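Local coordinates for protein exopolyphosphatase (Cytophaga hutchinsonii, PDB 3MDQ) that probably hydrolyses inorganic polyphosphate from the chain end, releasing orthophosphate, as expected of an exopolyphosphatase of the Ppx/GppA family, at residues Phe159-Val172 and Met183-Leu195. Residues are numbered along the deposited sequence; the frame is centred on the assembly and turned at random.
With SO4 (sulfate ion), chain G.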
ATOM      1  N   PHE A 159       8.448   1.776   8.065  1.00  9.91           N
ATOM      2  CA  PHE A 159       8.416   3.004   8.851  1.00 10.32           C
ATOM      3  C   PHE A 159       6.947   3.415   9.085  1.00 11.26           C
ATOM      4  O   PHE A 159       6.130   3.419   8.173  1.00 10.92           O
ATOM      5  CB  PHE A 159       9.127   4.134   8.099  1.00 11.05           C
ATOM      6  CG  PHE A 159      10.587   3.868   7.819  1.00 10.49           C
ATOM      7  CD1 PHE A 159      10.968   3.152   6.695  1.00 11.46           C
ATOM      8  CD2 PHE A 159      11.563   4.332   8.670  1.00 11.76           C
ATOM      9  CE1 PHE A 159      12.302   2.908   6.436  1.00 10.79           C
ATOM     10  CE2 PHE A 159      12.892   4.102   8.415  1.00 12.26           C
ATOM     11  CZ  PHE A 159      13.258   3.387   7.290  1.00 11.31           C
ATOM     12  N   GLU A 160       6.636   3.825  10.313  1.00 11.43           N
ATOM     13  CA  GLU A 160       5.248   4.228  10.681  1.00 11.83           C
ATOM     14  C   GLU A 160       5.026   5.704  10.300  1.00 11.57           C
ATOM     15  O   GLU A 160       4.897   6.607  11.152  1.00 13.01           O
ATOM     16  CB  GLU A 160       4.973   3.896  12.167  1.00 14.88           C
ATOM     17  CG  GLU A 160       4.942   2.357  12.430  1.00 13.81           C
ATOM     18  CD  GLU A 160       3.796   1.556  11.690  1.00 18.05           C
ATOM     19  OE1 GLU A 160       2.717   2.118  11.390  1.00 25.36           O
ATOM     20  OE2 GLU A 160       3.953   0.333  11.453  1.00 19.78           O
ATOM     21  N   ILE A 161       5.017   5.921   8.996  1.00 11.17           N
ATOM     22  CA  ILE A 161       4.879   7.261   8.378  1.00 10.22           C
ATOM     23  C   ILE A 161       3.841   7.244   7.261  1.00 11.03           C
ATOM     24  O   ILE A 161       3.876   8.037   6.311  1.00 11.62           O
ATOM     25  CB  ILE A 161       6.270   7.763   7.861  1.00 11.88           C
ATOM     26  CG1 ILE A 161       6.788   6.878   6.745  1.00 10.96           C
ATOM     27  CG2 ILE A 161       7.261   7.903   9.042  1.00 12.10           C
ATOM     28  CD1 ILE A 161       8.128   7.402   6.100  1.00 12.55           C
ATOM     29  N   GLY A 162       2.868   6.328   7.349  1.00 10.51           N
ATOM     30  CA  GLY A 162       1.786   6.295   6.403  1.00 10.57           C
ATOM     31  C   GLY A 162       0.970   7.594   6.425  1.00  9.07           C
ATOM     32  O   GLY A 162       1.038   8.369   7.355  1.00  9.35           O
ATOM     33  N   GLY A 163       0.226   7.832   5.355  1.00 10.73           N
ATOM     34  CA  GLY A 163      -0.365   9.156   5.144  1.00 11.89           C
ATOM     35  C   GLY A 163      -1.354   9.590   6.184  1.00 11.89           C
ATOM     36  O   GLY A 163      -1.438  10.771   6.457  1.00 11.19           O
ATOM     37  N   GLN A 164      -2.141   8.663   6.720  1.00 11.32           N
ATOM     38  CA  GLN A 164      -3.087   9.041   7.791  1.00 12.20           C
ATOM     39  C   GLN A 164      -2.329   9.548   9.011  1.00 11.54           C
ATOM     40  O   GLN A 164      -2.746  10.527   9.647  1.00 10.99           O
ATOM     41  CB  GLN A 164      -3.994   7.849   8.159  1.00 12.86           C
ATOM     42  CG  GLN A 164      -5.038   8.151   9.252  1.00 15.33           C
ATOM     43  CD  GLN A 164      -6.145   9.034   8.722  1.00 15.95           C
ATOM     44  OE1 GLN A 164      -6.978   8.564   7.950  1.00 21.72           O
ATOM     45  NE2 GLN A 164      -6.127  10.318   9.076  1.00 17.91           N
ATOM     46  N   ARG A 165      -1.218   8.891   9.349  1.00 10.61           N
ATOM     47  CA  ARG A 165      -0.396   9.370  10.462  1.00  9.91           C
ATOM     48  C   ARG A 165       0.171  10.741  10.181  1.00 11.05           C
ATOM     49  O   ARG A 165       0.147  11.587  11.060  1.00 11.20           O
ATOM     50  CB  ARG A 165       0.761   8.413  10.754  1.00 11.53           C
ATOM     51  CG  ARG A 165       0.344   7.031  11.195  1.00 11.16           C
ATOM     52  CD  ARG A 165       1.638   6.239  11.560  1.00 12.15           C
ATOM     53  NE  ARG A 165       1.359   4.866  11.922  1.00 13.92           N
ATOM     54  CZ  ARG A 165       1.151   4.440  13.172  1.00 18.23           C
ATOM     55  NH1 ARG A 165       1.139   5.296  14.185  1.00 17.45           N
ATOM     56  NH2 ARG A 165       0.943   3.156  13.393  1.00 20.18           N
ATOM     57  N   LEU A 166       0.666  10.969   8.970  1.00  9.86           N
ATOM     58  CA  LEU A 166       1.298  12.240   8.622  1.00  9.15           C
ATOM     59  C   LEU A 166       0.303  13.380   8.724  1.00  9.60           C
ATOM     60  O   LEU A 166       0.628  14.406   9.347  1.00 10.03           O
ATOM     61  CB  LEU A 166       1.895  12.205   7.231  1.00  9.64           C
ATOM     62  CG  LEU A 166       3.060  11.223   7.032  1.00 10.49           C
ATOM     63  CD1 LEU A 166       3.542  11.289   5.596  1.00 12.16           C
ATOM     64  CD2 LEU A 166       4.200  11.423   8.054  1.00 13.36           C
ATOM     65  N   ILE A 167      -0.913  13.232   8.171  1.00  9.16           N
ATOM     66  CA  ILE A 167      -1.863  14.336   8.167  1.00  9.62           C
ATOM     67  C   ILE A 167      -2.492  14.550   9.557  1.00 11.39           C
ATOM     68  O   ILE A 167      -3.044  15.622   9.830  1.00 12.35           O
ATOM     69  CB  ILE A 167      -2.961  14.218   7.096  1.00  9.83           C
ATOM     70  CG1 ILE A 167      -3.884  13.021   7.324  1.00 10.38           C
ATOM     71  CG2 ILE A 167      -2.319  14.168   5.686  1.00 11.87           C
ATOM     72  CD1 ILE A 167      -4.937  12.880   6.311  1.00 14.01           C
ATOM     73  N   ASP A 168      -2.438  13.554  10.437  1.00 10.18           N
ATOM     74  CA  ASP A 168      -2.960  13.716  11.790  1.00 11.98           C
ATOM     75  C   ASP A 168      -1.944  14.278  12.738  1.00 11.73           C
ATOM     76  O   ASP A 168      -2.316  14.978  13.688  1.00 12.85           O
ATOM     77  CB  ASP A 168      -3.459  12.367  12.337  1.00 13.41           C
ATOM     78  CG  ASP A 168      -4.753  11.929  11.707  1.00 18.94           C
ATOM     79  OD1 ASP A 168      -5.356  12.675  10.904  1.00 21.19           O
ATOM     80  OD2 ASP A 168      -5.193  10.816  12.070  1.00 18.29           O
ATOM     81  N   ARG A 169      -0.669  13.965  12.533  1.00 11.57           N
ATOM     82  CA  ARG A 169       0.364  14.416  13.447  1.00 14.79           C
ATOM     83  C   ARG A 169       0.844  15.808  13.131  1.00 13.38           C
ATOM     84  O   ARG A 169       1.298  16.516  14.056  1.00 14.49           O
ATOM     85  CB  ARG A 169       1.526  13.432  13.485  1.00 17.03           C
ATOM     86  CG  ARG A 169       2.399  13.432  12.338  1.00 24.05           C
ATOM     87  CD  ARG A 169       3.188  12.065  12.249  1.00 33.39           C
ATOM     88  NE  ARG A 169       3.561  11.548  13.575  1.00 34.93           N
ATOM     89  CZ  ARG A 169       4.596  11.972  14.285  1.00 41.13           C
ATOM     90  NH1 ARG A 169       5.382  12.931  13.805  1.00 46.16           N
ATOM     91  NH2 ARG A 169       4.847  11.445  15.490  1.00 33.61           N
ATOM     92  N   PHE A 170       0.713  16.207  11.858  1.00 12.46           N
ATOM     93  CA  PHE A 170       1.126  17.511  11.384  1.00 12.80           C
ATOM     94  C   PHE A 170      -0.111  18.234  10.825  1.00 19.74           C
ATOM     95  O   PHE A 170      -1.061  17.589  10.359  1.00 19.91           O
ATOM     96  CB  PHE A 170       2.165  17.391  10.301  1.00 14.87           C
ATOM     97  CG  PHE A 170       3.432  16.679  10.718  1.00 15.17           C
ATOM     98  CD1 PHE A 170       4.261  17.240  11.683  1.00 17.68           C
ATOM     99  CD2 PHE A 170       3.794  15.499  10.174  1.00 14.85           C
ATOM    100  CE1 PHE A 170       5.441  16.597  12.068  1.00 15.04           C
ATOM    101  CE2 PHE A 170       4.959  14.836  10.604  1.00 19.55           C
ATOM    102  CZ  PHE A 170       5.788  15.426  11.517  1.00 15.99           C
ATOM    103  N   HIS A 171      -0.111  19.552  10.920  1.00 15.27           N
ATOM    104  CA  HIS A 171      -1.138  20.371  10.265  1.00 14.51           C
ATOM    105  C   HIS A 171      -0.622  20.815   8.902  1.00 14.28           C
ATOM    106  O   HIS A 171       0.148  21.795   8.782  1.00 15.59           O
ATOM    107  CB  HIS A 171      -1.499  21.571  11.102  1.00 16.33           C
ATOM    108  CG  HIS A 171      -2.537  22.445  10.469  1.00 21.38           C
ATOM    109  ND1 HIS A 171      -2.780  23.741  10.882  1.00 30.69           N
ATOM    110  CD2 HIS A 171      -3.373  22.221   9.426  1.00 29.92           C
ATOM    111  CE1 HIS A 171      -3.741  24.262  10.138  1.00 30.71           C
ATOM    112  NE2 HIS A 171      -4.113  23.363   9.243  1.00 26.38           N
ATOM    113  N   VAL A 172      -1.048  20.097   7.857  1.00 13.77           N
ATOM    114  CA  VAL A 172      -0.718  20.464   6.492  1.00 13.69           C
ATOM    115  C   VAL A 172      -1.882  21.312   5.997  1.00 12.46           C
ATOM    116  O   VAL A 172      -3.036  20.936   6.143  1.00 16.17           O
ATOM    117  CB  VAL A 172      -0.601  19.221   5.608  1.00 15.00           C
ATOM    118  CG1 VAL A 172      -0.216  19.640   4.198  1.00 19.04           C
ATOM    119  CG2 VAL A 172       0.440  18.221   6.250  1.00 19.73           C
HETATM  120  N   MSE A 183       8.407  21.576   6.639  1.00  8.91           N
HETATM  121  CA  MSE A 183       8.022  20.687   7.733  1.00 10.24           C
HETATM  122  C   MSE A 183       8.131  19.226   7.300  1.00  9.60           C
HETATM  123  O   MSE A 183       8.700  18.379   8.027  1.00  9.45           O
HETATM  124  CB  MSE A 183       6.591  21.021   8.161  1.00  9.96           C
HETATM  125  CG  MSE A 183       5.837  19.961   8.970  1.00  9.57           C
HETATM  126 SE   MSE A 183       4.122  20.671   9.504  0.75 12.04          SE
HETATM  127  CE  MSE A 183       3.224  20.305   7.887  1.00 11.60           C
HETATM  128  N   MSE A 184       7.576  18.886   6.137  0.80  9.42           N
HETATM  129  CA  MSE A 184       7.519  17.463   5.767  0.80 10.40           C
HETATM  130  C   MSE A 184       8.882  16.889   5.401  0.80  9.31           C
HETATM  131  O   MSE A 184       9.283  15.794   5.832  0.80 10.90           O
HETATM  132  CB  MSE A 184       6.493  17.182   4.634  0.80 11.42           C
HETATM  133  CG  MSE A 184       5.041  17.518   4.978  0.80  9.83           C
HETATM  134 SE   MSE A 184       4.462  16.816   6.670  0.60 14.68          SE
HETATM  135  CE  MSE A 184       4.966  14.995   6.454  0.80  7.29           C
ATOM    136  N   HIS A 185       9.652  17.660   4.655  0.60  9.58           N
ATOM    137  CA  HIS A 185      10.973  17.188   4.263  0.60  9.00           C
ATOM    138  C   HIS A 185      11.978  17.187   5.414  0.60  8.91           C
ATOM    139  O   HIS A 185      12.937  16.389   5.436  0.60  9.79           O
ATOM    140  CB  HIS A 185      11.497  17.961   3.047  0.60 10.96           C
ATOM    141  CG  HIS A 185      10.763  17.630   1.780  0.60 10.93           C
ATOM    142  ND1 HIS A 185      10.950  16.438   1.107  0.60 13.63           N
ATOM    143  CD2 HIS A 185       9.811  18.302   1.093  0.60 21.32           C
ATOM    144  CE1 HIS A 185      10.144  16.399   0.066  0.60 15.44           C
ATOM    145  NE2 HIS A 185       9.454  17.521   0.024  0.60 18.88           N
ATOM    146  N   ASN A 186      11.787  18.088   6.375  1.00  8.27           N
ATOM    147  CA  ASN A 186      12.582  18.008   7.599  1.00  8.60           C
ATOM    148  C   ASN A 186      12.263  16.745   8.371  1.00  8.99           C
ATOM    149  O   ASN A 186      13.147  16.059   8.881  1.00  9.78           O
ATOM    150  CB  ASN A 186      12.312  19.232   8.457  1.00  8.44           C
ATOM    151  CG  ASN A 186      13.124  19.223   9.747  1.00  8.18           C
ATOM    152  OD1 ASN A 186      14.350  19.344   9.705  1.00  9.37           O
ATOM    153  ND2 ASN A 186      12.441  19.144  10.887  1.00  8.56           N
ATOM    154  N   TYR A 187      10.993  16.432   8.497  1.00  7.12           N
ATOM    155  CA  TYR A 187      10.593  15.191   9.172  1.00  8.40           C
ATOM    156  C   TYR A 187      11.133  13.979   8.443  1.00  9.49           C
ATOM    157  O   TYR A 187      11.682  13.056   9.069  1.00  9.48           O
ATOM    158  CB  TYR A 187       9.099  15.089   9.295  1.00  8.81           C
ATOM    159  CG  TYR A 187       8.596  13.839   9.961  1.00  8.40           C
ATOM    160  CD1 TYR A 187       8.901  13.559  11.273  1.00 10.53           C
ATOM    161  CD2 TYR A 187       7.799  12.938   9.291  1.00  9.94           C
ATOM    162  CE1 TYR A 187       8.419  12.432  11.914  1.00 11.74           C
ATOM    163  CE2 TYR A 187       7.315  11.815   9.931  1.00 13.19           C
ATOM    164  CZ  TYR A 187       7.624  11.563  11.221  1.00 13.26           C
ATOM    165  OH  TYR A 187       7.150  10.446  11.870  1.00 19.08           O
ATOM    166  N   PHE A 188      10.984  13.957   7.130  1.00  9.36           N
ATOM    167  CA  PHE A 188      11.526  12.818   6.364  1.00  9.51           C
ATOM    168  C   PHE A 188      13.056  12.665   6.512  1.00 11.02           C
ATOM    169  O   PHE A 188      13.552  11.528   6.636  1.00 11.21           O
ATOM    170  CB  PHE A 188      11.137  12.889   4.881  1.00 10.23           C
ATOM    171  CG  PHE A 188       9.635  12.851   4.604  1.00 10.17           C
ATOM    172  CD1 PHE A 188       8.753  12.114   5.408  1.00 11.19           C
ATOM    173  CD2 PHE A 188       9.129  13.535   3.509  1.00 11.42           C
ATOM    174  CE1 PHE A 188       7.407  12.110   5.116  1.00 12.46           C
ATOM    175  CE2 PHE A 188       7.780  13.500   3.206  1.00  9.96           C
ATOM    176  CZ  PHE A 188       6.934  12.808   4.006  1.00 13.50           C
ATOM    177  N   ASP A 189      13.776  13.781   6.544  1.00  9.69           N
ATOM    178  CA  ASP A 189      15.206  13.773   6.818  1.00 11.44           C
ATOM    179  C   ASP A 189      15.517  13.040   8.124  1.00 11.93           C
ATOM    180  O   ASP A 189      16.494  12.303   8.211  1.00 14.12           O
ATOM    181  CB  ASP A 189      15.762  15.182   6.960  1.00 12.15           C
ATOM    182  CG  ASP A 189      15.956  15.913   5.651  1.00 16.37           C
ATOM    183  OD1 ASP A 189      15.925  15.298   4.562  1.00 15.63           O
ATOM    184  OD2 ASP A 189      16.145  17.149   5.702  1.00 14.50           O
ATOM    185  N   GLU A 190      14.716  13.263   9.164  1.00  9.74           N
ATOM    186  CA  GLU A 190      14.945  12.650  10.468  1.00 11.81           C
ATOM    187  C   GLU A 190      14.593  11.154  10.473  1.00 13.99           C
ATOM    188  O   GLU A 190      15.323  10.343  11.056  1.00 18.28           O
ATOM    189  CB  GLU A 190      14.145  13.401  11.548  1.00 12.86           C
ATOM    190  CG  GLU A 190      14.627  14.834  11.806  1.00 13.19           C
ATOM    191  CD  GLU A 190      16.088  14.906  12.211  1.00 19.56           C
ATOM    192  OE1 GLU A 190      16.480  14.115  13.077  1.00 26.48           O
ATOM    193  OE2 GLU A 190      16.843  15.683  11.591  1.00 22.44           O
ATOM    194  N   VAL A 191      13.484  10.785   9.829  0.50 11.77           N
ATOM    195  CA  VAL A 191      12.927   9.416   9.886  0.50 11.83           C
ATOM    196  C   VAL A 191      13.717   8.435   9.016  0.50  9.81           C
ATOM    197  O   VAL A 191      13.977   7.275   9.408  0.50  9.56           O
ATOM    198  CB  VAL A 191      11.429   9.386   9.418  0.50 13.33           C
ATOM    199  CG1 VAL A 191      10.903   7.940   9.328  0.50 12.17           C
ATOM    200  CG2 VAL A 191      10.542  10.187  10.338  0.50 16.54           C
ATOM    201  N   LEU A 192      14.135   8.911   7.853  1.00 11.55           N
ATOM    202  CA  LEU A 192      14.610   8.013   6.783  1.00 11.88           C
ATOM    203  C   LEU A 192      16.097   7.750   6.758  1.00 10.13           C
ATOM    204  O   LEU A 192      16.630   7.223   5.794  1.00 10.92           O
ATOM    205  CB  LEU A 192      14.116   8.503   5.417  1.00 11.96           C
ATOM    206  CG  LEU A 192      12.600   8.510   5.278  1.00 12.46           C
ATOM    207  CD1 LEU A 192      12.320   9.133   3.913  1.00 15.54           C
ATOM    208  CD2 LEU A 192      12.015   7.106   5.415  1.00 14.71           C
ATOM    209  N   VAL A 193      16.801   8.072   7.843  1.00 10.49           N
ATOM    210  CA  VAL A 193      18.227   7.803   7.880  1.00 10.60           C
ATOM    211  C   VAL A 193      18.602   6.359   7.544  1.00 12.64           C
ATOM    212  O   VAL A 193      19.503   6.148   6.770  1.00 11.76           O
ATOM    213  CB  VAL A 193      18.871   8.270   9.232  1.00 11.73           C
ATOM    214  CG1 VAL A 193      20.349   7.867   9.281  1.00 15.82           C
ATOM    215  CG2 VAL A 193      18.800   9.797   9.300  1.00 12.67           C
ATOM    216  N   PRO A 194      17.853   5.371   8.051  1.00 11.31           N
ATOM    217  CA  PRO A 194      18.229   3.983   7.732  1.00 10.47           C
ATOM    218  C   PRO A 194      18.037   3.698   6.236  1.00 12.00           C
ATOM    219  O   PRO A 194      18.755   2.902   5.662  1.00 10.89           O
ATOM    220  CB  PRO A 194      17.280   3.165   8.594  1.00 11.90           C
ATOM    221  CG  PRO A 194      16.948   4.084   9.740  1.00 15.07           C
ATOM    222  CD  PRO A 194      16.858   5.433   9.139  1.00 12.78           C
ATOM    223  N   LEU A 195      17.066   4.373   5.614  1.00 10.38           N
ATOM    224  CA  LEU A 195      16.880   4.230   4.181  1.00  9.34           C
ATOM    225  C   LEU A 195      18.037   4.844   3.400  1.00 10.43           C
ATOM    226  O   LEU A 195      18.566   4.230   2.460  1.00 11.41           O
ATOM    227  CB  LEU A 195      15.542   4.809   3.737  1.00  8.33           C
ATOM    228  CG  LEU A 195      15.329   4.850   2.234  1.00  9.08           C
ATOM    229  CD1 LEU A 195      15.184   3.427   1.629  1.00 11.56           C
ATOM    230  CD2 LEU A 195      14.075   5.649   1.913  1.00 12.14           C
TER
HETATM  231  S   SO4 G 320      -6.078  25.009   6.536  0.70 21.55           S
HETATM  232  O1  SO4 G 320      -5.693  25.914   7.629  0.70 23.12           O
HETATM  233  O2  SO4 G 320      -5.733  23.668   7.049  0.70 27.95           O
HETATM  234  O3  SO4 G 320      -5.455  25.399   5.316  0.70 16.03           O
HETATM  235  O4  SO4 G 320      -7.528  25.062   6.320  0.70 29.15           O
HETATM  236  O   HOH W   1       4.550   9.345  11.520  1.00 18.60           O
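The ring of Phe170 drives its edge into a face of Tyr187, a T-shaped pair with centroids 4.9 Å apart and planes at 68°. In this actin-like ATPase fold the pair joins helix 163-169, which follows the edge strand 153-159 of the six-stranded sheet, to helix 178-191. A chi1 of 179° turns the Tyr187 ring away from its backbone N and out toward helix 163-169, where Phe170 and the Arg169 guanidinium both come to the same side of it. Phe170 CZ is 3.6 Å from Tyr187 CG, while the guanidinium lies nearly parallel to the phenol, 19° off, with the Tyr187 hydroxyl over its face. Both selenium atoms approach the Phe170 ring obliquely from one side, in Met-aromatic contacts: that of Met183 is 4.9 Å from the ring centroid, that of Met184 4.5 Å in one of its two conformers. Leu166 splits its branches, CD2 touching Tyr187 CE2 at 3.7 Å and CD1 meeting the edge of Phe188. Ile161 CG2 comes within 3.8 Å of Tyr187 OH, and one water links the segments, 2.8 Å from Tyr187 OH and donating to Glu160 O. Were Tyr187 an alanine, the Phe170 edge would probably lose its aromatic face, a gap would open beside Leu166 and Ile161, and the bridging water would lack one partner. Farther along, Leu192 CD2 sits squarely over the centre of the Phe159 ring, a CH-pi contact at 4.1 Å from the centroid.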